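Local coordinates for protein beta-agarase AgaA (Microbulbifer thermotolerans, PDB 3WZ1) that hydrolyses internal beta-1,4-galactosidic linkages of agarose, giving mainly neoagarotetraose, through the GH16 catalytic domain described here, at residues 27-32 / 264-269; 31-36 / 67-72; 89-94 / 233-238; 106-111 / 131-136; 187-192 / 201-206. All blocks are in the same frame, centred on the assembly; numbering follows the deposited sequence.

How the contacts relate
The five contacts show how a GH16 jelly roll is held together, from a metal-bound loop to the packing behind the strand that carries the predicted proton donor. Contacts 1 and 2, with centres about 9 Å apart, share Y31 and E32 and meet at one sodium ion, to which D28, D267 and G72 each contribute. Contact 3 pairs two strands; its I236 packs on V269 of contact 1. Contact 4 joins the opposed sheets and is tied to contact 1 by the R107–D267 salt bridge. Backbone bonds of A106 and A108 link it to contact 5, about 11 Å away between centres. E134, the predicted donor, belongs to contact 4, and the side chain of N237 in contact 3 is about 7 Å from that of E134.

Contact 1 of 5, residues 27-32 / 264-269; sequences DDFNYE and YYVDWV. With NA (sodium ion), chain B.
D27 and V269 form a single antiparallel, hydrogen-bonded bridge that lays the loop 27-32 on strand 264-276 of the GH16 jelly roll, beside a sodium site. The bridge forms just after the strand turns a corner at D267; D267 and W268 both face R107, a classic beta bulge. Its two bonds are D27 N to V269 O (2.8 Å) and V269 N to D27 O (3.0 Å). Next to it, the carbonyl oxygens D28 O and D267 O converge on the ion, each 2.3 Å from it. D267 grips the metal twice, because CG lies anti to the backbone N and beside the carbonyl carbon (chi1 -166°), bringing OD1 to the same sodium at 2.4 Å. D4 and G72 supply the remaining ligands, while OD2 of D267 is held by a salt bridge to R107. The ring of F29 packs obliquely against V266 and V269: its CE2 reaches V266 CG1 at 4.0 Å, and the carbonyl oxygen of D267 stands at the ring's edge. The loop itself is braced by the D27 carboxylate. Its OD2 takes the hydroxyl of Y31, and its OD1, in an Asx turn, is met from above the carboxylate plane by F29 N at 2.9 Å.

Contact 2 of 5, residues 31-36 / 67-72; sequences YEAPAA and SYVSGG. With NA (sodium ion), chain B.
A33 and V69 make a single antiparallel bridge through which the loop 31-36 lines the side of strand 67-70 turned away from strand 73-80, on the flank of the jelly roll. A33 N meets V69 O at 2.8 Å, and V69 N returns the bond to A33 O. On one side of the bridge, V69 CG1 stands over a face of the Y31 ring in a CH-pi contact, 4.1 Å from the centroid and displaced toward the rim, while V69 CB packs on A33 CB. F42 of helix 40-45 also touches Y31, A33 and V69. Trading Y31 for an alanine would probably strip V69 of this aromatic cover and leave the D27 carboxylate without its hydroxyl donor. E32 works differently: its chain bends at chi2 (-63°) and folds the carboxylate back over the strand's end. There each oxygen uses its syn lone pair, OE1 for the hydroxyl of S70 (2.7 Å) and OE2 for G71 N (3.1 Å). A water bound to both E32 OE1 and V69 O adds a further link. A second water donates to Y31 O and accepts from G72 N at 2.6 Å. G72 O is a sodium ligand, so this second water and the E32 carboxylate are likely to restrain G71 and G72 next to a carbonyl that binds the metal.

Contact 3 of 5, residues 89-94 / 233-238; sequences LGSITS and YAIINM
I92 and I236 lie side by side, pointing the same way from one face of an antiparallel strand pair, with their CD1 atoms 4.1 Å apart. L74 lies against both. I92 carries CG1 between its backbone N and carbonyl carbon (chi1 79°), which sets that branch beside I236. On the other face T93 and I235 also run alongside each other: T93 OG1 comes to 3.8 Å from I235 CG1, while its polar partner is the carbonyl of G49. At one end L89 crosses M238 at about a right angle, L89 CD2 meeting M238 CB at 4.1 Å. At the other, S94 OG accepts from A234 N (3.0 Å) while bonding to the carbonyl oxygen of A96, and S94 O sits at the edge of the Y233 ring. Between these ends the backbones are stitched by bonds such as I92 N to I236 O (2.9 Å). The face with S91, T93, I235 and N237 is the one toward the predicted catalytic glutamates, E129 and E134, as expected of the concave, substrate-facing sheet of a GH16 jelly roll.

Contact 4 of 5, residues 106-111 / 131-136; sequences ARAKLS and DVIEAY
I133 and L110 lead a purely apolar contact between facing sheets, with no hydrogen bond across it. The two branches of I133 divide the work. With CG1 anti to the carbonyl carbon (chi1 -59°), CD1 reaches over to the methyls of A106 (4.0 Å) and A108 (3.8 Å). Its other branch, CG2, meets CD2 of L110 at 3.8 Å as the two side chains slant across each other. L110 then closes on A135: its CD1 lies 3.5 Å from A135 CB, tighter than ordinary van der Waals contact. The small alanines thus accept the longer branched chains, two on one segment and one on the other.

Polar groups point away from this core. R107 and K109 turn to the opposite side of their strand. E134, the predicted proton donor, likewise faces away, its carboxylate bonded to H151 and Q241, so the packing probably backs the strand that carries this residue. V132 and I133 both face F119 in a classic beta bulge, which accompanies the corner in the chain just before E134. Of the two layers, strand 102-109 runs between 187-195 and 264-276, whereas strand 128-135 runs between 116-123 and 150-158.

Contact 5 of 5, residues 187-192 / 201-206; sequences HRVGVY and YYVDGK
H187 ND1 gives D204 OD2 a nearly straight hydrogen bond of 2.7 Å, in the plane of the imidazole and on the syn side of the carboxylate. The other oxygen, OD1, takes R188 N at 2.9 Å, and D204 N bonds back to R188 O, so D204 clasps the first strand of an antiparallel beta hairpin from the jelly roll. A lysine in place of D204 would probably leave H187 ND1 without its acceptor, the ring less firmly set, and R188 N without its side-chain mate. D204 and G205 are the central residues of a type I' turn leading into strand 206-212. One face of the R188 guanidinium covers G205, with NH2 3.3 Å from CA, so closely that a beta carbon there would clash; NH1 goes on to E105 in a salt bridge. Further along, G190 and Y202 exchange both backbone bonds. V191 and Y201, the next and non-hydrogen-bonded pair, lay their side chains alongside each other, V191 CG2 coming tightly to 3.2 Å from Y201 CD2.

Contact 1 of 5, residues 27-32 / 264-269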
# COMPACT_ATOMS: atom_id res chain seq x y z
N ASP A 27 8.88 8.87 6.19
CA ASP A 27 9.83 8.02 6.93
C ASP A 27 10.68 7.27 5.91
O ASP A 27 10.13 6.57 5.08
CB ASP A 27 9.08 7.07 7.89
CG ASP A 27 9.97 6.47 8.97
OD1 ASP A 27 11.21 6.57 8.86
OD2 ASP A 27 9.42 5.88 9.95
N ASP A 28 12.00 7.42 5.99
CA ASP A 28 12.91 6.64 5.16
C ASP A 28 13.60 5.49 5.91
O ASP A 28 14.49 4.84 5.38
CB ASP A 28 13.92 7.53 4.40
CG ASP A 28 14.85 8.28 5.31
OD1 ASP A 28 14.70 8.21 6.56
OD2 ASP A 28 15.76 8.97 4.77
N PHE A 29 13.15 5.22 7.14
CA PHE A 29 13.45 3.96 7.82
C PHE A 29 14.95 3.74 8.05
O PHE A 29 15.44 2.62 8.03
CB PHE A 29 12.80 2.78 7.07
CG PHE A 29 11.30 2.87 7.01
CD1 PHE A 29 10.55 2.81 8.18
CD2 PHE A 29 10.64 3.06 5.80
CE1 PHE A 29 9.19 2.94 8.14
CE2 PHE A 29 9.27 3.19 5.76
CZ PHE A 29 8.54 3.11 6.93
N ASN A 30 15.64 4.83 8.34
CA ASN A 30 17.06 4.76 8.67
C ASN A 30 17.26 4.74 10.19
O ASN A 30 17.84 5.65 10.80
CB ASN A 30 17.83 5.88 7.98
CG ASN A 30 17.95 5.64 6.50
OD1 ASN A 30 17.47 6.44 5.70
ND2 ASN A 30 18.56 4.54 6.13
N TYR A 31 16.74 3.68 10.78
CA TYR A 31 16.89 3.41 12.20
C TYR A 31 16.70 1.92 12.41
O TYR A 31 16.25 1.20 11.50
CB TYR A 31 15.90 4.21 13.05
CG TYR A 31 14.44 4.12 12.62
CD1 TYR A 31 13.92 5.00 11.68
CD2 TYR A 31 13.58 3.18 13.20
CE1 TYR A 31 12.60 4.91 11.29
CE2 TYR A 31 12.26 3.11 12.84
CZ TYR A 31 11.77 3.97 11.88
OH TYR A 31 10.43 3.90 11.52
N GLU A 32 17.02 1.45 13.61
CA GLU A 32 16.89 0.04 13.94
C GLU A 32 15.68 -0.13 14.87
O GLU A 32 15.66 0.44 15.97
CB GLU A 32 18.19 -0.48 14.57
CG GLU A 32 19.37 -0.46 13.62
CD GLU A 32 19.19 -1.37 12.42
OE1 GLU A 32 18.77 -2.54 12.61
OE2 GLU A 32 19.46 -0.93 11.27
N TYR A 264 8.69 -8.43 2.04
CA TYR A 264 8.36 -7.21 1.27
C TYR A 264 9.11 -6.07 1.92
O TYR A 264 9.04 -5.91 3.14
CB TYR A 264 6.85 -7.01 1.36
CG TYR A 264 6.22 -5.66 1.05
CD1 TYR A 264 6.61 -4.88 -0.04
CD2 TYR A 264 5.16 -5.20 1.81
CE1 TYR A 264 5.98 -3.69 -0.32
CE2 TYR A 264 4.51 -4.01 1.51
CZ TYR A 264 4.94 -3.24 0.46
OH TYR A 264 4.29 -2.04 0.17
N TYR A 265 9.87 -5.30 1.15
CA TYR A 265 10.74 -4.25 1.70
C TYR A 265 10.32 -2.89 1.25
O TYR A 265 10.01 -2.70 0.07
CB TYR A 265 12.21 -4.44 1.28
CG TYR A 265 12.83 -5.71 1.77
CD1 TYR A 265 13.37 -5.81 3.03
CD2 TYR A 265 12.88 -6.83 0.94
CE1 TYR A 265 13.95 -6.99 3.48
CE2 TYR A 265 13.44 -8.01 1.38
CZ TYR A 265 13.98 -8.07 2.64
OH TYR A 265 14.53 -9.27 3.08
N VAL A 266 10.32 -1.94 2.17
CA VAL A 266 9.96 -0.55 1.86
C VAL A 266 11.13 0.34 2.22
O VAL A 266 11.50 0.46 3.38
CB VAL A 266 8.66 -0.16 2.60
CG1 VAL A 266 8.33 1.32 2.38
CG2 VAL A 266 7.52 -1.05 2.12
N ASP A 267 11.73 0.96 1.21
CA ASP A 267 12.82 1.92 1.40
C ASP A 267 12.32 3.21 2.04
O ASP A 267 12.97 3.80 2.91
CB ASP A 267 13.52 2.22 0.06
CG ASP A 267 14.84 2.93 0.23
OD1 ASP A 267 15.50 2.79 1.28
OD2 ASP A 267 15.23 3.64 -0.72
N TRP A 268 11.16 3.68 1.58
CA TRP A 268 10.57 4.91 2.14
C TRP A 268 9.08 4.99 1.88
O TRP A 268 8.57 4.42 0.92
CB TRP A 268 11.25 6.19 1.60
CG TRP A 268 10.88 6.67 0.16
CD1 TRP A 268 9.63 7.05 -0.33
CD2 TRP A 268 11.79 6.90 -0.90
NE1 TRP A 268 9.74 7.46 -1.64
CE2 TRP A 268 11.07 7.37 -2.00
CE3 TRP A 268 13.18 6.72 -1.03
CZ2 TRP A 268 11.67 7.68 -3.20
CZ3 TRP A 268 13.77 7.04 -2.19
CH2 TRP A 268 13.02 7.50 -3.28
N VAL A 269 8.42 5.72 2.77
CA VAL A 269 7.10 6.29 2.48
C VAL A 269 7.22 7.79 2.70
O VAL A 269 7.83 8.23 3.66
CB VAL A 269 5.96 5.66 3.31
CG1 VAL A 269 5.80 4.18 2.99
CG2 VAL A 269 6.17 5.86 4.82
NA NA B . 15.22 3.83 3.43

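Contact 2 of 5, residues 31-36 / 67-72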
# COMPACT_ATOMS: atom_id res chain seq x y z
N TYR A 31 16.74 3.68 10.78
CA TYR A 31 16.89 3.41 12.20
C TYR A 31 16.70 1.92 12.41
O TYR A 31 16.25 1.20 11.50
CB TYR A 31 15.90 4.21 13.05
CG TYR A 31 14.44 4.12 12.62
CD1 TYR A 31 13.92 5.00 11.68
CD2 TYR A 31 13.58 3.18 13.20
CE1 TYR A 31 12.60 4.91 11.29
CE2 TYR A 31 12.26 3.11 12.84
CZ TYR A 31 11.77 3.97 11.88
OH TYR A 31 10.43 3.90 11.52
N GLU A 32 17.02 1.45 13.61
CA GLU A 32 16.89 0.04 13.94
C GLU A 32 15.68 -0.13 14.87
O GLU A 32 15.66 0.44 15.97
CB GLU A 32 18.19 -0.48 14.57
CG GLU A 32 19.37 -0.46 13.62
CD GLU A 32 19.19 -1.37 12.42
OE1 GLU A 32 18.77 -2.54 12.61
OE2 GLU A 32 19.46 -0.93 11.27
N ALA A 33 14.68 -0.89 14.41
CA ALA A 33 13.51 -1.22 15.22
C ALA A 33 13.26 -2.71 15.11
O ALA A 33 12.61 -3.19 14.16
CB ALA A 33 12.30 -0.42 14.79
N PRO A 34 13.82 -3.48 16.05
CA PRO A 34 13.66 -4.92 16.02
C PRO A 34 12.21 -5.37 16.10
O PRO A 34 11.36 -4.65 16.62
CB PRO A 34 14.46 -5.38 17.24
CG PRO A 34 15.51 -4.35 17.39
CD PRO A 34 14.83 -3.06 17.04
N ALA A 35 11.94 -6.55 15.56
CA ALA A 35 10.59 -7.07 15.46
C ALA A 35 9.83 -6.98 16.78
O ALA A 35 8.72 -6.46 16.81
CB ALA A 35 10.62 -8.50 14.99
N ALA A 36 10.42 -7.48 17.87
CA ALA A 36 9.80 -7.39 19.19
C ALA A 36 10.25 -6.10 19.87
O ALA A 36 11.44 -5.95 20.17
CB ALA A 36 10.19 -8.61 20.04
N SER A 67 6.90 -7.47 11.38
CA SER A 67 7.44 -6.20 10.87
C SER A 67 8.67 -5.80 11.67
O SER A 67 8.76 -6.08 12.86
CB SER A 67 6.37 -5.10 10.95
OG SER A 67 5.91 -4.90 12.27
N TYR A 68 9.64 -5.17 11.01
CA TYR A 68 10.82 -4.64 11.68
C TYR A 68 11.48 -3.63 10.75
O TYR A 68 11.19 -3.60 9.55
CB TYR A 68 11.82 -5.76 12.08
CG TYR A 68 12.37 -6.58 10.95
CD1 TYR A 68 11.68 -7.70 10.48
CD2 TYR A 68 13.56 -6.24 10.35
CE1 TYR A 68 12.20 -8.47 9.44
CE2 TYR A 68 14.08 -7.01 9.32
CZ TYR A 68 13.39 -8.11 8.87
OH TYR A 68 13.91 -8.86 7.82
N VAL A 69 12.34 -2.81 11.32
CA VAL A 69 13.08 -1.81 10.56
C VAL A 69 14.56 -2.09 10.76
O VAL A 69 15.05 -2.13 11.90
CB VAL A 69 12.71 -0.37 10.95
CG1 VAL A 69 13.40 0.62 10.02
CG2 VAL A 69 11.20 -0.16 10.89
N SER A 70 15.27 -2.27 9.66
CA SER A 70 16.72 -2.51 9.71
C SER A 70 17.39 -2.25 8.37
O SER A 70 16.79 -2.46 7.31
CB SER A 70 17.02 -3.94 10.14
OG SER A 70 18.41 -4.07 10.46
N GLY A 71 18.64 -1.83 8.42
CA GLY A 71 19.45 -1.68 7.21
C GLY A 71 18.87 -0.71 6.21
O GLY A 71 19.05 -0.90 5.00
N GLY A 72 18.16 0.31 6.71
CA GLY A 72 17.56 1.38 5.89
C GLY A 72 16.18 1.05 5.29
O GLY A 72 15.66 1.80 4.46
NA NA B . 15.22 3.83 3.43
O HOH W 1 16.97 0.71 8.99
O HOH W 2 16.27 -3.92 13.69

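Contact 3 of 5, residues 89-94 / 233-238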
# COMPACT_ATOMS: atom_id res chain seq x y z
N LEU A 89 1.59 -12.37 9.06
CA LEU A 89 2.06 -11.30 8.16
C LEU A 89 2.31 -10.00 8.88
O LEU A 89 1.57 -9.63 9.82
CB LEU A 89 1.04 -11.05 7.03
CG LEU A 89 0.75 -12.23 6.11
CD1 LEU A 89 -0.36 -11.90 5.14
CD2 LEU A 89 2.01 -12.62 5.36
N GLY A 90 3.32 -9.25 8.44
CA GLY A 90 3.57 -7.94 8.98
C GLY A 90 2.53 -6.91 8.58
O GLY A 90 1.90 -7.01 7.50
N SER A 91 2.38 -5.91 9.43
CA SER A 91 1.52 -4.77 9.14
C SER A 91 1.87 -3.65 10.08
O SER A 91 2.03 -3.89 11.27
CB SER A 91 0.05 -5.12 9.32
OG SER A 91 -0.77 -3.99 9.07
N ILE A 92 1.97 -2.43 9.55
CA ILE A 92 2.07 -1.23 10.38
C ILE A 92 1.08 -0.20 9.83
O ILE A 92 0.73 -0.21 8.63
CB ILE A 92 3.52 -0.67 10.47
CG1 ILE A 92 3.92 0.13 9.20
CG2 ILE A 92 4.52 -1.77 10.79
CD1 ILE A 92 5.24 0.86 9.38
N THR A 93 0.62 0.68 10.73
CA THR A 93 -0.37 1.70 10.41
C THR A 93 0.07 3.03 11.01
O THR A 93 0.63 3.07 12.12
CB THR A 93 -1.77 1.29 10.96
OG1 THR A 93 -2.21 0.09 10.31
CG2 THR A 93 -2.79 2.36 10.74
N SER A 94 -0.17 4.12 10.30
CA SER A 94 0.15 5.45 10.84
C SER A 94 -0.74 5.75 12.06
O SER A 94 -1.90 5.36 12.12
CB SER A 94 0.01 6.54 9.77
OG SER A 94 -1.32 6.73 9.32
N TYR A 233 -5.80 6.52 7.08
CA TYR A 233 -4.56 6.10 7.71
C TYR A 233 -3.69 5.37 6.69
O TYR A 233 -4.21 4.61 5.85
CB TYR A 233 -4.84 5.18 8.91
CG TYR A 233 -5.57 5.93 10.00
CD1 TYR A 233 -6.96 6.06 9.96
CD2 TYR A 233 -4.87 6.56 11.01
CE1 TYR A 233 -7.61 6.82 10.91
CE2 TYR A 233 -5.52 7.31 11.97
CZ TYR A 233 -6.89 7.42 11.90
OH TYR A 233 -7.56 8.18 12.85
N ALA A 234 -2.39 5.61 6.75
CA ALA A 234 -1.43 4.88 5.93
C ALA A 234 -1.20 3.49 6.50
O ALA A 234 -0.95 3.37 7.70
CB ALA A 234 -0.13 5.65 5.85
N ILE A 235 -1.22 2.47 5.64
CA ILE A 235 -1.02 1.10 6.06
C ILE A 235 -0.02 0.46 5.12
O ILE A 235 -0.11 0.58 3.89
CB ILE A 235 -2.35 0.31 6.04
CG1 ILE A 235 -3.44 1.06 6.84
CG2 ILE A 235 -2.15 -1.10 6.56
CD1 ILE A 235 -4.83 0.49 6.65
N ILE A 236 0.94 -0.24 5.72
CA ILE A 236 1.93 -1.00 4.96
C ILE A 236 1.80 -2.42 5.46
O ILE A 236 2.00 -2.68 6.64
CB ILE A 236 3.35 -0.48 5.16
CG1 ILE A 236 3.46 1.01 4.82
CG2 ILE A 236 4.31 -1.31 4.29
CD1 ILE A 236 4.66 1.69 5.44
N ASN A 237 1.45 -3.36 4.59
CA ASN A 237 1.28 -4.72 5.04
C ASN A 237 1.54 -5.71 3.93
O ASN A 237 1.82 -5.31 2.79
CB ASN A 237 -0.12 -4.92 5.67
CG ASN A 237 -1.24 -5.02 4.65
OD1 ASN A 237 -1.02 -5.36 3.49
ND2 ASN A 237 -2.46 -4.75 5.09
N MET A 238 1.46 -7.00 4.27
CA MET A 238 1.07 -8.00 3.29
C MET A 238 -0.28 -8.55 3.68
O MET A 238 -0.68 -8.48 4.84
CB MET A 238 2.06 -9.15 3.15
CG MET A 238 3.27 -8.84 2.28
SD MET A 238 4.27 -10.27 1.87
CE MET A 238 5.24 -10.47 3.33

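Contact 4 of 5, residues 106-111 / 131-136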
# COMPACT_ATOMS: atom_id res chain seq x y z
N ALA A 106 5.40 5.43 -2.00
CA ALA A 106 6.35 4.49 -1.40
C ALA A 106 7.36 4.05 -2.43
O ALA A 106 7.04 3.93 -3.60
CB ALA A 106 5.65 3.26 -0.88
N ARG A 107 8.59 3.80 -1.97
CA ARG A 107 9.58 3.11 -2.78
C ARG A 107 9.79 1.75 -2.14
O ARG A 107 10.13 1.65 -0.96
CB ARG A 107 10.90 3.90 -2.84
CG ARG A 107 12.00 3.18 -3.62
CD ARG A 107 13.25 4.02 -3.79
NE ARG A 107 14.12 3.40 -4.79
CZ ARG A 107 15.25 2.73 -4.54
NH1 ARG A 107 15.72 2.58 -3.31
NH2 ARG A 107 15.92 2.21 -5.55
N ALA A 108 9.51 0.71 -2.91
CA ALA A 108 9.36 -0.63 -2.32
C ALA A 108 9.66 -1.75 -3.29
O ALA A 108 9.62 -1.54 -4.50
CB ALA A 108 7.95 -0.81 -1.76
N LYS A 109 10.00 -2.91 -2.72
CA LYS A 109 10.28 -4.13 -3.48
C LYS A 109 9.31 -5.19 -3.01
O LYS A 109 9.40 -5.64 -1.87
CB LYS A 109 11.72 -4.59 -3.26
CG LYS A 109 12.15 -5.75 -4.15
CD LYS A 109 13.62 -6.04 -3.95
CE LYS A 109 14.08 -7.24 -4.77
NZ LYS A 109 15.40 -7.70 -4.26
N LEU A 110 8.38 -5.56 -3.88
CA LEU A 110 7.36 -6.57 -3.55
C LEU A 110 8.01 -7.87 -3.08
O LEU A 110 9.08 -8.25 -3.55
CB LEU A 110 6.52 -6.94 -4.76
CG LEU A 110 5.97 -5.82 -5.64
CD1 LEU A 110 5.10 -6.40 -6.74
CD2 LEU A 110 5.24 -4.76 -4.83
N SER A 111 7.33 -8.58 -2.19
CA SER A 111 7.75 -9.93 -1.89
C SER A 111 7.50 -10.84 -3.10
O SER A 111 6.58 -10.61 -3.89
CB SER A 111 6.99 -10.48 -0.69
OG SER A 111 5.60 -10.63 -1.00
N ASP A 131 -5.71 2.45 -2.77
CA ASP A 131 -4.60 1.49 -2.90
C ASP A 131 -3.49 2.00 -3.81
O ASP A 131 -3.69 2.07 -5.05
CB ASP A 131 -5.12 0.19 -3.45
CG ASP A 131 -6.28 -0.31 -2.67
OD1 ASP A 131 -6.05 -0.56 -1.45
OD2 ASP A 131 -7.38 -0.42 -3.23
N VAL A 132 -2.33 2.28 -3.22
CA VAL A 132 -1.21 2.86 -3.96
C VAL A 132 -0.34 1.72 -4.50
O VAL A 132 -0.27 1.52 -5.72
CB VAL A 132 -0.41 3.87 -3.11
CG1 VAL A 132 0.76 4.44 -3.89
CG2 VAL A 132 -1.32 5.00 -2.63
N ILE A 133 0.30 0.95 -3.62
CA ILE A 133 0.88 -0.35 -4.00
C ILE A 133 -0.07 -1.45 -3.57
O ILE A 133 -0.43 -1.57 -2.38
CB ILE A 133 2.30 -0.61 -3.44
CG1 ILE A 133 3.29 0.45 -3.90
CG2 ILE A 133 2.78 -2.02 -3.82
CD1 ILE A 133 4.68 0.29 -3.37
N GLU A 134 -0.52 -2.24 -4.53
CA GLU A 134 -1.19 -3.52 -4.28
C GLU A 134 -0.78 -4.41 -5.43
O GLU A 134 -1.19 -4.19 -6.57
CB GLU A 134 -2.70 -3.39 -4.20
CG GLU A 134 -3.40 -4.73 -3.97
CD GLU A 134 -4.87 -4.58 -3.67
OE1 GLU A 134 -5.66 -4.21 -4.58
OE2 GLU A 134 -5.25 -4.79 -2.50
N ALA A 135 0.05 -5.40 -5.14
CA ALA A 135 0.63 -6.18 -6.21
C ALA A 135 1.12 -7.50 -5.68
O ALA A 135 1.37 -7.65 -4.47
CB ALA A 135 1.77 -5.41 -6.84
N TYR A 136 1.27 -8.46 -6.59
CA TYR A 136 1.52 -9.86 -6.23
C TYR A 136 2.80 -10.26 -6.96
O TYR A 136 2.79 -10.35 -8.21
CB TYR A 136 0.30 -10.73 -6.59
CG TYR A 136 -0.99 -10.07 -6.14
CD1 TYR A 136 -1.58 -9.09 -6.93
CD2 TYR A 136 -1.60 -10.38 -4.90
CE1 TYR A 136 -2.71 -8.42 -6.52
CE2 TYR A 136 -2.75 -9.73 -4.50
CZ TYR A 136 -3.30 -8.73 -5.30
OH TYR A 136 -4.44 -8.04 -4.94

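Contact 5 of 5, residues 187-192 / 201-206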
# COMPACT_ATOMS: atom_id res chain seq x y z
N HIS A 187 10.80 0.02 -6.73
CA HIS A 187 10.10 0.96 -7.62
C HIS A 187 9.36 1.94 -6.77
O HIS A 187 9.03 1.64 -5.60
CB HIS A 187 9.10 0.22 -8.50
CG HIS A 187 9.76 -0.64 -9.52
ND1 HIS A 187 10.13 -0.16 -10.76
CD2 HIS A 187 10.16 -1.93 -9.47
CE1 HIS A 187 10.73 -1.13 -11.43
NE2 HIS A 187 10.75 -2.22 -10.69
N ARG A 188 9.06 3.11 -7.32
CA ARG A 188 8.30 4.05 -6.53
C ARG A 188 6.92 4.20 -7.12
O ARG A 188 6.76 4.28 -8.34
CB ARG A 188 9.03 5.37 -6.30
CG ARG A 188 9.17 6.26 -7.47
CD ARG A 188 9.85 7.54 -7.00
NE ARG A 188 10.19 8.38 -8.13
CZ ARG A 188 9.77 9.62 -8.36
NH1 ARG A 188 8.91 10.23 -7.55
NH2 ARG A 188 10.24 10.27 -9.42
N VAL A 189 5.92 4.13 -6.26
CA VAL A 189 4.55 4.21 -6.70
C VAL A 189 3.88 5.25 -5.82
O VAL A 189 3.98 5.19 -4.60
CB VAL A 189 3.82 2.86 -6.60
CG1 VAL A 189 2.44 2.94 -7.19
CG2 VAL A 189 4.63 1.79 -7.32
N GLY A 190 3.23 6.22 -6.45
CA GLY A 190 2.58 7.28 -5.71
C GLY A 190 1.19 7.61 -6.22
O GLY A 190 0.84 7.32 -7.37
N VAL A 191 0.37 8.17 -5.34
CA VAL A 191 -0.92 8.72 -5.75
C VAL A 191 -1.02 10.17 -5.31
O VAL A 191 -0.66 10.51 -4.18
CB VAL A 191 -2.11 7.90 -5.20
CG1 VAL A 191 -3.46 8.56 -5.49
CG2 VAL A 191 -2.12 6.51 -5.80
N TYR A 192 -1.52 11.01 -6.22
CA TYR A 192 -1.99 12.32 -5.83
C TYR A 192 -3.47 12.19 -5.55
O TYR A 192 -4.27 12.02 -6.48
CB TYR A 192 -1.74 13.39 -6.88
CG TYR A 192 -2.08 14.81 -6.44
CD1 TYR A 192 -2.14 15.17 -5.09
CD2 TYR A 192 -2.30 15.81 -7.38
CE1 TYR A 192 -2.44 16.46 -4.70
CE2 TYR A 192 -2.56 17.10 -6.99
CZ TYR A 192 -2.64 17.42 -5.65
OH TYR A 192 -2.91 18.74 -5.27
N TYR A 201 -2.24 8.31 -10.47
CA TYR A 201 -1.24 7.29 -10.13
C TYR A 201 0.06 7.49 -10.89
O TYR A 201 0.04 7.66 -12.12
CB TYR A 201 -1.77 5.89 -10.42
CG TYR A 201 -2.94 5.49 -9.53
CD1 TYR A 201 -4.22 5.93 -9.80
CD2 TYR A 201 -2.74 4.69 -8.41
CE1 TYR A 201 -5.27 5.58 -8.98
CE2 TYR A 201 -3.81 4.32 -7.59
CZ TYR A 201 -5.07 4.77 -7.87
OH TYR A 201 -6.16 4.45 -7.08
N TYR A 202 1.17 7.40 -10.17
CA TYR A 202 2.50 7.61 -10.73
C TYR A 202 3.41 6.42 -10.42
O TYR A 202 3.47 5.96 -9.28
CB TYR A 202 3.13 8.87 -10.15
CG TYR A 202 2.37 10.14 -10.48
CD1 TYR A 202 1.27 10.53 -9.74
CD2 TYR A 202 2.81 10.97 -11.49
CE1 TYR A 202 0.60 11.70 -10.03
CE2 TYR A 202 2.16 12.14 -11.79
CZ TYR A 202 1.04 12.51 -11.05
OH TYR A 202 0.39 13.68 -11.36
N VAL A 203 4.09 5.91 -11.45
CA VAL A 203 5.02 4.80 -11.29
C VAL A 203 6.39 5.27 -11.74
O VAL A 203 6.54 5.74 -12.88
CB VAL A 203 4.57 3.56 -12.08
CG1 VAL A 203 5.62 2.46 -12.01
CG2 VAL A 203 3.22 3.04 -11.57
N ASP A 204 7.38 5.21 -10.85
CA ASP A 204 8.74 5.63 -11.18
C ASP A 204 8.78 7.03 -11.84
O ASP A 204 9.50 7.26 -12.83
CB ASP A 204 9.43 4.56 -12.02
CG ASP A 204 9.60 3.24 -11.27
OD1 ASP A 204 9.84 3.33 -10.06
OD2 ASP A 204 9.53 2.17 -11.91
N GLY A 205 7.98 7.94 -11.28
CA GLY A 205 8.00 9.33 -11.66
C GLY A 205 7.12 9.71 -12.82
O GLY A 205 7.13 10.88 -13.21
N LYS A 206 6.35 8.78 -13.35
CA LYS A 206 5.53 9.05 -14.54
C LYS A 206 4.07 8.83 -14.25
O LYS A 206 3.70 7.84 -13.62
CB LYS A 206 5.97 8.16 -15.69
CG LYS A 206 7.41 8.37 -16.12
CD LYS A 206 7.66 9.79 -16.63
CE LYS A 206 9.09 10.00 -17.12
NZ LYS A 206 9.53 8.91 -18.03
O HOH W 3 6.26 7.65 -8.82